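Local coordinates for acetyl-CoA acetyltransferase (Mycobacterium smegmatis, PDB 4EGV), which is a monomeric thiolase-like protein with the thiolase fold and may have acyltransferase activity, at residues M278-E281 and S282-L286; A318-T321 and A322-A326; F351-C354 and D355-L359; A429-S432 and A433-A437. All coordinates share one frame; numbering follows the deposited sequence.

Contact 1. Residues M278-E281 and S282-L286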
loop_
_atom_site.group_PDB
_atom_site.type_symbol
_atom_site.label_atom_id
_atom_site.label_comp_id
_atom_site.label_asym_id
_atom_site.label_seq_id
_atom_site.Cartn_x
_atom_site.Cartn_y
_atom_site.Cartn_z
HETATM N N MSE A 278 0.697 20.844 -11.007
HETATM C CA MSE A 278 0.942 21.848 -12.041
HETATM C C MSE A 278 2.431 22.081 -12.240
HETATM O O MSE A 278 3.229 21.777 -11.378
HETATM C CB MSE A 278 0.374 23.192 -11.583
HETATM C CG MSE A 278 -0.951 23.602 -12.078
HETATM SE SE MSE A 278 -1.545 25.252 -11.148
HETATM C CE MSE A 278 -0.001 25.424 -10.033
ATOM N N SER A 279 2.779 22.688 -13.368
ATOM C CA SER A 279 4.073 23.291 -13.558
ATOM C C SER A 279 4.092 24.567 -12.765
ATOM O O SER A 279 3.099 25.234 -12.630
ATOM C CB SER A 279 4.343 23.556 -15.036
ATOM O OG SER A 279 3.392 24.411 -15.602
ATOM N N VAL A 280 5.241 24.893 -12.223
ATOM C CA VAL A 280 5.476 26.155 -11.541
ATOM C C VAL A 280 5.063 27.392 -12.395
ATOM O O VAL A 280 4.569 28.388 -11.877
ATOM C CB VAL A 280 6.953 26.124 -11.012
ATOM C CG1 VAL A 280 7.703 27.429 -11.113
ATOM C CG2 VAL A 280 7.005 25.502 -9.636
ATOM N N GLU A 281 5.231 27.287 -13.703
ATOM C CA GLU A 281 4.768 28.266 -14.653
ATOM C C GLU A 281 3.257 28.413 -14.687
ATOM O O GLU A 281 2.738 29.512 -14.742
ATOM C CB GLU A 281 5.258 27.890 -16.031
ATOM C CG GLU A 281 4.905 28.878 -17.127
ATOM C CD GLU A 281 5.270 28.367 -18.526
ATOM O OE1 GLU A 281 5.522 27.142 -18.726
ATOM O OE2 GLU A 281 5.319 29.203 -19.440
ATOM N N SER A 282 2.540 27.308 -14.674
ATOM C CA SER A 282 1.087 27.381 -14.530
ATOM C C SER A 282 0.625 27.909 -13.169
ATOM O O SER A 282 -0.378 28.594 -13.072
ATOM C CB SER A 282 0.446 26.034 -14.804
ATOM O OG SER A 282 0.627 25.648 -16.132
ATOM N N ALA A 283 1.377 27.620 -12.125
ATOM C CA ALA A 283 1.058 28.127 -10.803
ATOM C C ALA A 283 1.136 29.646 -10.698
ATOM O O ALA A 283 0.349 30.249 -10.012
ATOM C CB ALA A 283 1.925 27.471 -9.770
ATOM N N ARG A 284 2.109 30.253 -11.377
ATOM C CA ARG A 284 2.259 31.705 -11.411
ATOM C C ARG A 284 1.167 32.360 -12.269
ATOM O O ARG A 284 0.555 33.325 -11.841
ATOM C CB ARG A 284 3.656 32.080 -11.891
ATOM C CG ARG A 284 4.698 32.020 -10.786
ATOM C CD ARG A 284 6.050 32.376 -11.315
ATOM N NE ARG A 284 7.137 31.796 -10.516
ATOM C CZ ARG A 284 8.070 30.947 -10.993
ATOM N NH1 ARG A 284 8.090 30.560 -12.291
ATOM N NH2 ARG A 284 9.010 30.508 -10.169
ATOM N N LYS A 285 0.911 31.797 -13.451
ATOM C CA LYS A 285 -0.103 32.259 -14.414
ATOM C C LYS A 285 -1.506 32.335 -13.846
ATOM O O LYS A 285 -2.208 33.280 -14.073
ATOM C CB LYS A 285 -0.091 31.352 -15.646
ATOM C CG LYS A 285 -0.526 32.008 -16.949
ATOM C CD LYS A 285 0.469 31.666 -18.105
ATOM C CE LYS A 285 0.435 30.184 -18.586
ATOM N NZ LYS A 285 -0.727 29.934 -19.481
ATOM N N LEU A 286 -1.797 31.359 -13.021
ATOM C CA LEU A 286 -3.074 31.113 -12.419
ATOM C C LEU A 286 -3.244 31.735 -11.060
ATOM O O LEU A 286 -4.327 31.782 -10.563
ATOM C CB LEU A 286 -3.258 29.622 -12.288
ATOM C CG LEU A 286 -3.731 28.884 -13.516
ATOM C CD1 LEU A 286 -4.332 27.670 -13.050
ATOM C CD2 LEU A 286 -4.732 29.649 -14.274
#
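The chain passes from strand into helix here: Ala283 N donates to Ser279 O at 3.0 Å with an N-H...O angle of 153°, followed by the backbone bonds Arg284 N to Val280 O and Lys285 N to Glu281 O. The first turn is closed by a side chain as well. Ser279 OG accepts from Ser282 N at 3.2 Å and from Ser282 OG at 3.1 Å, so one hydroxyl oxygen receives two donors. Its chi1 of 60° sets OG between the backbone N and the carbonyl carbon, which turns it back to the start of the helix.

On another flank, Val280 and Arg284 run side by side and point the same way. Val280 CG1 lies over one face of the guanidinium, 3.5 Å from Arg284 CZ. Trp293 touches both of these side chains and also Ala283. Met278, a selenomethionine, reaches along the helix instead, with SE 4.2 Å from Leu286 CD1, while its neighbours Val23 and Val136 belong to adjoining strands. The capping bond to Ser282 N makes this a serine N-cap, placed where strand 271-279 of the large mixed sheet of the thiolase fold runs directly into helix 280-286.

Contact 2. Residues A318-T321 and A322-A326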
loop_
_atom_site.group_PDB
_atom_site.type_symbol
_atom_site.label_atom_id
_atom_site.label_comp_id
_atom_site.label_asym_id
_atom_site.label_seq_id
_atom_site.Cartn_x
_atom_site.Cartn_y
_atom_site.Cartn_z
ATOM N N ALA A 318 12.319 -5.325 -3.228
ATOM C CA ALA A 318 11.864 -4.271 -4.148
ATOM C C ALA A 318 11.223 -3.072 -3.447
ATOM O O ALA A 318 11.333 -1.957 -3.897
ATOM C CB ALA A 318 10.932 -4.830 -5.211
ATOM N N SER A 319 10.571 -3.285 -2.326
ATOM C CA SER A 319 9.961 -2.170 -1.638
ATOM C C SER A 319 11.010 -1.309 -0.985
ATOM O O SER A 319 10.908 -0.119 -0.945
ATOM C CB SER A 319 8.931 -2.677 -0.630
ATOM O OG SER A 319 8.075 -3.614 -1.255
ATOM N N VAL A 320 12.025 -1.940 -0.459
ATOM C CA VAL A 320 13.085 -1.269 0.239
ATOM C C VAL A 320 13.930 -0.494 -0.759
ATOM O O VAL A 320 14.295 0.641 -0.516
ATOM C CB VAL A 320 13.960 -2.307 0.970
ATOM C CG1 VAL A 320 15.123 -1.643 1.713
ATOM C CG2 VAL A 320 13.106 -3.175 1.891
ATOM N N THR A 321 14.219 -1.122 -1.889
ATOM C CA THR A 321 14.935 -0.505 -2.967
ATOM C C THR A 321 14.239 0.763 -3.446
ATOM O O THR A 321 14.904 1.773 -3.705
ATOM C CB THR A 321 15.119 -1.483 -4.134
ATOM O OG1 THR A 321 15.733 -2.668 -3.643
ATOM C CG2 THR A 321 16.037 -0.899 -5.235
ATOM N N ALA A 322 12.912 0.716 -3.547
ATOM C CA ALA A 322 12.115 1.877 -3.938
ATOM C C ALA A 322 12.285 2.977 -2.947
ATOM O O ALA A 322 12.495 4.108 -3.340
ATOM C CB ALA A 322 10.632 1.528 -4.116
ATOM N N VAL A 323 12.200 2.648 -1.664
ATOM C CA VAL A 323 12.420 3.621 -0.604
ATOM C C VAL A 323 13.802 4.255 -0.685
ATOM O O VAL A 323 13.925 5.457 -0.618
ATOM C CB VAL A 323 12.195 3.014 0.781
ATOM C CG1 VAL A 323 12.781 3.885 1.873
ATOM C CG2 VAL A 323 10.706 2.807 1.038
ATOM N N ASN A 324 14.830 3.441 -0.859
ATOM C CA ASN A 324 16.192 3.938 -0.912
ATOM C C ASN A 324 16.511 4.778 -2.131
ATOM O O ASN A 324 17.227 5.762 -2.017
ATOM C CB ASN A 324 17.201 2.806 -0.767
ATOM C CG ASN A 324 17.411 2.392 0.675
ATOM O OD1 ASN A 324 17.261 3.211 1.588
ATOM N ND2 ASN A 324 17.747 1.116 0.890
ATOM N N GLU A 325 15.980 4.392 -3.287
ATOM C CA GLU A 325 16.116 5.165 -4.518
ATOM C C GLU A 325 15.381 6.519 -4.444
ATOM O O GLU A 325 15.881 7.540 -4.936
ATOM C CB GLU A 325 15.667 4.330 -5.720
ATOM C CG GLU A 325 15.477 5.078 -7.048
ATOM C CD GLU A 325 16.776 5.600 -7.653
ATOM O OE1 GLU A 325 17.856 5.210 -7.193
ATOM O OE2 GLU A 325 16.711 6.401 -8.596
ATOM N N ALA A 326 14.211 6.537 -3.815
ATOM C CA ALA A 326 13.469 7.758 -3.598
ATOM C C ALA A 326 14.186 8.695 -2.672
ATOM O O ALA A 326 14.058 9.884 -2.807
ATOM C CB ALA A 326 12.156 7.445 -3.050
#
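Within helix 317-330 of the thiolase fold, residues 318-326 form regular alpha-helical turns in which Val320 meets Asn324 and Thr321 meets Glu325. The evidence is an unbroken series of four bonds between residues four apart. Asn324 N to Val320 O and Glu325 N to Thr321 O are both 2.9 Å, whereas Ala322 N to Ala318 O and Val323 N to Ser319 O are both 3.1 Å.

On the flank facing helix 348-357 at Val320 and solvent at Asn324, the two side chains lie alongside each other, with Val320 CG1 3.9 Å from Asn324 ND2. Asn324 chi1 of -81° puts CG beside its own backbone N, which leans the amide back toward the preceding turn. Val323 CG2 rests 3.5 Å from Ser319 O, and Glu325 CB lies 3.3 Å from Thr321 O. The polar ends find other partners: Thr321 OG1 bonds to Pro317 O, Ser319 OG to Ser316 OG, and Glu325 OE2 to Asn431 N as well as in a salt bridge to Arg328. Ala322 and Val323 touch Val417 of strand 414-421, and Ser319 meets Ile353: a helix packed on the mixed sheet with neighbours on more than one flank.

Contact 3. Residues F351-C354 and D355-L359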
loop_
_atom_site.group_PDB
_atom_site.type_symbol
_atom_site.label_atom_id
_atom_site.label_comp_id
_atom_site.label_asym_id
_atom_site.label_seq_id
_atom_site.Cartn_x
_atom_site.Cartn_y
_atom_site.Cartn_z
ATOM N N PHE A 351 6.279 -3.569 8.484
ATOM C CA PHE A 351 7.430 -4.309 9.005
ATOM C C PHE A 351 8.573 -4.355 8.010
ATOM O O PHE A 351 9.707 -4.100 8.346
ATOM C CB PHE A 351 7.036 -5.751 9.328
ATOM C CG PHE A 351 6.422 -5.930 10.675
ATOM C CD1 PHE A 351 6.867 -5.191 11.769
ATOM C CD2 PHE A 351 5.421 -6.868 10.870
ATOM C CE1 PHE A 351 6.305 -5.368 13.019
ATOM C CE2 PHE A 351 4.865 -7.054 12.109
ATOM C CZ PHE A 351 5.313 -6.302 13.186
ATOM N N ASN A 352 8.224 -4.668 6.769
ATOM C CA ASN A 352 9.160 -4.940 5.733
ATOM C C ASN A 352 10.008 -3.754 5.374
ATOM O O ASN A 352 11.169 -3.917 5.071
ATOM C CB ASN A 352 8.407 -5.458 4.526
ATOM C CG ASN A 352 9.299 -5.646 3.325
ATOM O OD1 ASN A 352 10.168 -6.537 3.290
ATOM N ND2 ASN A 352 9.092 -4.791 2.318
ATOM N N ILE A 353 9.431 -2.557 5.398
ATOM C CA ILE A 353 10.213 -1.347 5.153
ATOM C C ILE A 353 11.202 -1.162 6.289
ATOM O O ILE A 353 12.393 -0.964 6.070
ATOM C CB ILE A 353 9.353 -0.102 4.995
ATOM C CG1 ILE A 353 8.586 -0.168 3.689
ATOM C CG2 ILE A 353 10.213 1.145 5.038
ATOM C CD1 ILE A 353 9.406 -0.584 2.499
ATOM N N CYS A 354 10.693 -1.307 7.500
ATOM C CA CYS A 354 11.483 -1.267 8.714
ATOM C C CYS A 354 12.681 -2.234 8.794
ATOM O O CYS A 354 13.736 -1.877 9.288
ATOM C CB CYS A 354 10.544 -1.462 9.898
ATOM S SG CYS A 354 9.363 -0.093 10.075
ATOM N N ASP A 355 12.503 -3.451 8.307
ATOM C CA ASP A 355 13.533 -4.475 8.304
ATOM C C ASP A 355 14.688 -4.205 7.378
ATOM O O ASP A 355 15.813 -4.469 7.742
ATOM C CB ASP A 355 12.950 -5.810 7.888
ATOM C CG ASP A 355 12.114 -6.446 8.953
ATOM O OD1 ASP A 355 12.115 -5.992 10.109
ATOM O OD2 ASP A 355 11.454 -7.430 8.612
ATOM N N GLY A 356 14.419 -3.716 6.174
ATOM C CA GLY A 356 15.481 -3.480 5.201
ATOM C C GLY A 356 16.113 -2.105 5.250
ATOM O O GLY A 356 17.065 -1.835 4.546
ATOM N N THR A 357 15.588 -1.238 6.098
ATOM C CA THR A 357 15.947 0.165 6.079
ATOM C C THR A 357 16.614 0.612 7.373
ATOM O O THR A 357 17.298 1.597 7.399
ATOM C CB THR A 357 14.698 1.015 5.805
ATOM O OG1 THR A 357 15.088 2.350 5.544
ATOM C CG2 THR A 357 13.788 1.060 6.992
ATOM N N GLY A 358 16.392 -0.130 8.445
ATOM C CA GLY A 358 16.913 0.206 9.753
ATOM C C GLY A 358 15.940 0.946 10.642
ATOM O O GLY A 358 16.104 0.941 11.844
ATOM N N LEU A 359 14.949 1.604 10.047
ATOM C CA LEU A 359 13.900 2.336 10.772
ATOM C C LEU A 359 13.270 1.478 11.859
ATOM O O LEU A 359 12.797 0.389 11.582
ATOM C CB LEU A 359 12.777 2.700 9.805
ATOM C CG LEU A 359 12.153 4.091 9.710
ATOM C CD1 LEU A 359 10.776 4.146 9.088
ATOM C CD2 LEU A 359 12.332 5.013 10.861
#
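Phe351 O accepts from Asp355 N at 2.9 Å, the shortest hydrogen bond between 351-354 and 355-359. The next bond, Gly356 N to Asn352 O, is weak at 3.4 Å. Gly358 N then reaches Cys354 O at 3.3 Å, its donor 41° out of the carbonyl plane. Gly358 is the first residue to leave helical backbone angles, and its positive phi of 97° redirects the chain there. This is a glycine-mediated turn off the C-terminal end of a helix.

Asp355 has chi1 of -74°, which lays its carboxylate back over the preceding turn, with CG 3.4 Å from Phe351 O. Arg202 of helix 191-206 engages both residues: its NE makes a salt bridge with Asp355 OD2, and its guanidinium a cation-pi contact with the Phe351 ring. On a different flank Thr357 approaches Ile353, but the placement of its CG2 methyl is doubtful. Beyond the turn, Leu359 folds back beside Cys354, with its CB 4.4 Å from Cys354 SG, a loose apolar contact.

Helix 348-357 is packed on two flanks. Asn352 and Ile353 face helix 317-330, touching Ser319, and Asn352 OD1 bonds to Ser316 N just before that helix; Phe351 packs on Ala216, Met217 and Leu220 of helix 210-230.

Contact 4. Residues A429-S432 and A433-A437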
loop_
_atom_site.group_PDB
_atom_site.type_symbol
_atom_site.label_atom_id
_atom_site.label_comp_id
_atom_site.label_asym_id
_atom_site.label_seq_id
_atom_site.Cartn_x
_atom_site.Cartn_y
_atom_site.Cartn_z
ATOM N N ALA A 429 15.058 12.864 -12.704
ATOM C CA ALA A 429 14.615 11.549 -13.196
ATOM C C ALA A 429 15.157 10.411 -12.300
ATOM O O ALA A 429 16.327 10.397 -11.943
ATOM C CB ALA A 429 14.995 11.334 -14.687
ATOM N N ASP A 430 14.289 9.474 -11.930
ATOM C CA ASP A 430 14.695 8.305 -11.154
ATOM C C ASP A 430 15.173 7.097 -12.004
ATOM O O ASP A 430 14.881 6.957 -13.186
ATOM C CB ASP A 430 13.633 7.914 -10.077
ATOM C CG ASP A 430 12.374 7.237 -10.659
ATOM O OD1 ASP A 430 12.499 6.169 -11.282
ATOM O OD2 ASP A 430 11.252 7.759 -10.455
ATOM N N ASN A 431 15.897 6.223 -11.320
ATOM C CA ASN A 431 16.547 5.066 -11.873
ATOM C C ASN A 431 15.779 3.744 -11.720
ATOM O O ASN A 431 16.376 2.681 -11.659
ATOM C CB ASN A 431 17.918 4.944 -11.221
ATOM C CG ASN A 431 18.924 4.337 -12.135
ATOM O OD1 ASN A 431 18.990 4.675 -13.313
ATOM N ND2 ASN A 431 19.708 3.407 -11.607
ATOM N N SER A 432 14.457 3.807 -11.696
ATOM C CA SER A 432 13.637 2.639 -11.439
ATOM C C SER A 432 13.776 1.582 -12.502
ATOM O O SER A 432 13.833 0.415 -12.192
ATOM C CB SER A 432 12.173 3.032 -11.318
ATOM O OG SER A 432 11.970 3.695 -10.104
ATOM N N ALA A 433 13.810 2.002 -13.757
ATOM C CA ALA A 433 13.862 1.080 -14.891
ATOM C C ALA A 433 15.082 0.136 -14.840
ATOM O O ALA A 433 14.958 -1.070 -14.999
ATOM C CB ALA A 433 13.811 1.869 -16.189
ATOM N N GLN A 434 16.249 0.708 -14.587
ATOM C CA GLN A 434 17.496 -0.034 -14.440
ATOM C C GLN A 434 17.561 -0.836 -13.113
ATOM O O GLN A 434 18.083 -1.936 -13.087
ATOM C CB GLN A 434 18.711 0.922 -14.638
ATOM C CG GLN A 434 20.141 0.333 -14.440
ATOM C CD GLN A 434 20.536 -0.800 -15.434
ATOM O OE1 GLN A 434 20.156 -0.784 -16.601
ATOM N NE2 GLN A 434 21.310 -1.777 -14.950
ATOM N N LEU A 435 17.028 -0.291 -12.021
ATOM C CA LEU A 435 16.863 -1.045 -10.762
ATOM C C LEU A 435 15.869 -2.221 -10.832
ATOM O O LEU A 435 16.060 -3.215 -10.149
ATOM C CB LEU A 435 16.465 -0.116 -9.620
ATOM C CG LEU A 435 17.597 0.743 -9.083
ATOM C CD1 LEU A 435 17.183 1.875 -8.174
ATOM C CD2 LEU A 435 18.838 0.023 -8.613
ATOM N N GLN A 436 14.806 -2.075 -11.624
ATOM C CA GLN A 436 13.862 -3.136 -11.910
ATOM C C GLN A 436 14.511 -4.271 -12.732
ATOM O O GLN A 436 14.302 -5.437 -12.446
ATOM C CB GLN A 436 12.645 -2.555 -12.649
ATOM C CG GLN A 436 11.436 -3.478 -12.748
ATOM C CD GLN A 436 10.891 -3.865 -11.376
ATOM O OE1 GLN A 436 11.055 -4.999 -10.929
ATOM N NE2 GLN A 436 10.269 -2.901 -10.682
ATOM N N ALA A 437 15.286 -3.925 -13.757
ATOM C CA ALA A 437 15.914 -4.933 -14.606
ATOM C C ALA A 437 16.980 -5.728 -13.845
ATOM O O ALA A 437 17.205 -6.915 -14.131
ATOM C CB ALA A 437 16.471 -4.317 -15.880
#
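The N-terminal turn of helix 432-440 joins Asn431 to Leu435 and Ser432 to Gln436, and an Asx turn made by Asp430 leads into it. Asn431 holds the N-cap position, although its side chain makes no capping bond. The first helical bonds are Leu435 N to Asn431 O, 3.1 Å with an N-H...O angle of 165°, and Gln436 N to Ser432 O, 2.7 Å.

The Asx turn is defined by Ser432 N donating to Asp430 OD1 at 3.1 Å, through the anti lone pair of that oxygen. Ser432 OG donates to the same OD1 at 2.8 Å, but from 56° out of the carboxylate plane, so one carboxylate oxygen collects two donors from one residue. With chi1 of -73°, Ser432 OG sits beside its own backbone N, which lets both groups converge on OD1. Strand 294-303 holds the turn from outside: Asp430 OD2 pairs with His299 ND1, and Ser432 OG with Asp301 N.

Toward the surface, Asn431 and Gln434 extend side by side, and Asn431 OD1 and ND2 each lie 4.0 Å from Gln434 CB. The end of Gln434 turns to Glu438. Leu435 meets Met302, and its CG lies 3.4 Å from Asn431 O, the carbonyl that its own backbone N bonds.

Contact 2 is the most buried of the four, contacts 1 and 3 are partly buried, and contact 4 lies at the surface. Contact 2 touches two others, contact 3 and contact 4, at centre-to-centre distances of 11 and 10 Å. It meets contact 3 by packing, Val320 CG1 3.4 Å from Gly356 O, but contact 4 through a probable hydrogen bond from Asn431 N to Glu325 OE2 at 2.8 Å. Contact 1 stands apart, its centre 29 to 38 Å from the rest. Chemistry follows position along each helix: contacts 1 and 4 are helix starts built on serine hydroxyls or a carboxylate, contact 2 is regular mid-helix, and contact 3 is a helix exit at glycine.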